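Putative sporulation-specific glycosylase ydhD (Bacillus subtilis subsp. subtilis str. 168, PDB 3CZ8) probably hydrolyses glycosidic bonds during sporulation, its chain here being the catalytic family 18 glycosyl hydrolase domain of a longer protein that also carries LysM repeats. Local coordinates at residues A154-N159 against I201-E206. The protein carries 1 engineered substitution. Residues are numbered along the deposited sequence; the frame is centred on the assembly and turned at random. Where two conformers were deposited one is given.
Sequences AKTSDN and IRRTIE
The flat group facing the helix is the peptide joining Lys155 to Thr156, and it meets Thr204 through its carbonyl oxygen. Lys155 O receives a CA-H...O contact from Thr204 CA at 3.5 Å, with 152° at the hydrogen, and the methyl CG2 of Thr204 lies equally near that oxygen. The second flat group, the guanidinium of Arg203, takes no part in the contact; its NH1 makes a weak hydrogen bond to Thr199 O. Arg203 meets the loop through its CB, 3.4 Å from Thr156 OG1, the two side chains running side by side, though Thr156 has two conformers and this detail is therefore doubtful. With Thr204 OG1 beside the backbone N (chi1 -59°) and hydrogen-bonded to Glu200 O one turn back, CG2 is swung opposite that N, 3.8 Å from Ala154 CB. Replacing Thr204 by serine removes that methyl and would probably leave a gap beside Ala154 CB and Lys155 O. Lys155 NZ forms a salt bridge with Asp158 OD2 (3.5 Å) and hydrogen-bonds to Leu163 O and Tyr166 O. In this TIM barrel the contact joins the loop after strand 147-153 to helix 198-208; the side chain of Ala154 lies about 12 Å from that of Glu120, the predicted proton donor, and Ile180 of strand 177-181 touches both Ala154 and Thr204.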
loop_
_atom_site.group_PDB
_atom_site.type_symbol
_atom_site.label_atom_id
_atom_site.label_comp_id
_atom_site.label_asym_id
_atom_site.label_seq_id
_atom_site.Cartn_x
_atom_site.Cartn_y
_atom_site.Cartn_z
ATOM N N ALA A 154 -1.970 21.839 0.469
ATOM C CA ALA A 154 -1.427 22.754 1.467
ATOM C C ALA A 154 -1.135 24.122 0.861
ATOM O O ALA A 154 -0.538 24.216 -0.216
ATOM C CB ALA A 154 -0.175 22.176 2.083
ATOM N N LYS A 155 -1.576 25.167 1.556
ATOM C CA LYS A 155 -1.387 26.550 1.119
ATOM C C LYS A 155 -0.696 27.336 2.213
ATOM O O LYS A 155 -0.994 27.153 3.399
ATOM C CB LYS A 155 -2.731 27.217 0.783
ATOM C CG LYS A 155 -3.316 26.808 -0.557
ATOM C CD LYS A 155 -4.621 27.538 -0.879
ATOM C CE LYS A 155 -4.402 29.009 -1.190
ATOM N NZ LYS A 155 -5.524 29.584 -1.979
ATOM N N THR A 156 0.224 28.207 1.795
ATOM C CA THR A 156 0.954 29.084 2.712
ATOM C C THR A 156 0.614 30.553 2.457
ATOM O O THR A 156 0.816 31.410 3.323
ATOM C CB THR A 156 2.488 28.861 2.648
ATOM O OG1 THR A 156 3.121 29.612 3.690
ATOM C CG2 THR A 156 3.066 29.284 1.294
ATOM N N SER A 157 0.066 30.832 1.273
ATOM C CA SER A 157 -0.400 32.169 0.901
ATOM C C SER A 157 -1.426 32.027 -0.220
ATOM O O SER A 157 -1.753 30.911 -0.623
ATOM C CB SER A 157 0.766 33.051 0.441
ATOM O OG SER A 157 1.181 32.702 -0.868
ATOM N N ASP A 158 -1.920 33.149 -0.736
ATOM C CA ASP A 158 -2.871 33.107 -1.841
ATOM C C ASP A 158 -2.245 33.565 -3.165
ATOM O O ASP A 158 -2.949 33.939 -4.104
ATOM C CB ASP A 158 -4.118 33.921 -1.497
ATOM C CG ASP A 158 -5.400 33.217 -1.901
ATOM O OD1 ASP A 158 -6.230 32.931 -1.008
ATOM O OD2 ASP A 158 -5.572 32.932 -3.106
ATOM N N ASN A 159 -0.919 33.492 -3.242
ATOM C CA ASN A 159 -0.167 34.050 -4.366
ATOM C C ASN A 159 0.179 33.027 -5.436
ATOM O O ASN A 159 0.736 33.367 -6.481
ATOM C CB ASN A 159 1.101 34.744 -3.852
ATOM C CG ASN A 159 0.800 35.812 -2.807
ATOM O OD1 ASN A 159 1.328 35.779 -1.696
ATOM N ND2 ASN A 159 -0.073 36.749 -3.154
ATOM N N ILE A 201 4.931 23.073 7.050
ATOM C CA ILE A 201 3.725 22.628 7.757
ATOM C C ILE A 201 3.294 23.701 8.759
ATOM O O ILE A 201 2.105 24.029 8.851
ATOM C CB ILE A 201 3.955 21.250 8.456
ATOM C CG1 ILE A 201 4.082 20.136 7.413
ATOM C CG2 ILE A 201 2.828 20.901 9.441
ATOM C CD1 ILE A 201 4.662 18.865 7.972
ATOM N N ARG A 202 4.277 24.239 9.483
ATOM C CA ARG A 202 4.106 25.373 10.399
ATOM C C ARG A 202 3.423 26.549 9.705
ATOM O O ARG A 202 2.403 27.045 10.182
ATOM C CB ARG A 202 5.472 25.814 10.938
ATOM C CG ARG A 202 5.466 27.064 11.820
ATOM C CD ARG A 202 5.440 26.707 13.293
ATOM N NE ARG A 202 6.584 25.879 13.665
ATOM C CZ ARG A 202 6.663 25.155 14.778
ATOM N NH1 ARG A 202 5.658 25.147 15.651
ATOM N NH2 ARG A 202 7.752 24.430 15.014
ATOM N N ARG A 203 3.993 26.967 8.573
ATOM C CA ARG A 203 3.455 28.052 7.752
ATOM C C ARG A 203 2.047 27.769 7.234
ATOM O O ARG A 203 1.206 28.666 7.224
ATOM C CB ARG A 203 4.386 28.347 6.576
ATOM C CG ARG A 203 5.598 29.187 6.919
ATOM C CD ARG A 203 6.607 29.157 5.781
ATOM N NE ARG A 203 7.804 29.940 6.083
ATOM C CZ ARG A 203 8.876 29.475 6.726
ATOM N NH1 ARG A 203 8.922 28.218 7.152
ATOM N NH2 ARG A 203 9.910 30.276 6.945
ATOM N N THR A 204 1.806 26.524 6.808
ATOM C CA THR A 204 0.490 26.081 6.328
ATOM C C THR A 204 -0.558 26.201 7.430
ATOM O O THR A 204 -1.634 26.760 7.203
ATOM C CB THR A 204 0.536 24.624 5.794
ATOM O OG1 THR A 204 1.487 24.540 4.727
ATOM C CG2 THR A 204 -0.830 24.174 5.279
ATOM N N ILE A 205 -0.223 25.697 8.620
ATOM C CA ILE A 205 -1.101 25.773 9.788
ATOM C C ILE A 205 -1.409 27.237 10.149
ATOM O O ILE A 205 -2.576 27.603 10.310
ATOM C CB ILE A 205 -0.508 25.000 11.000
ATOM C CG1 ILE A 205 -0.585 23.485 10.762
ATOM C CG2 ILE A 205 -1.260 25.326 12.289
ATOM C CD1 ILE A 205 0.264 22.666 11.724
ATOM N N GLU A 206 -0.360 28.062 10.207
ATOM C CA GLU A 206 -0.450 29.477 10.581
ATOM C C GLU A 206 -1.372 30.259 9.646
ATOM O O GLU A 206 -2.141 31.111 10.094
ATOM C CB GLU A 206 0.947 30.109 10.587
ATOM C CG GLU A 206 1.220 31.047 11.762
ATOM C CD GLU A 206 1.884 30.341 12.931
ATOM O OE1 GLU A 206 2.998 29.802 12.756
ATOM O OE2 GLU A 206 1.299 30.334 14.031
#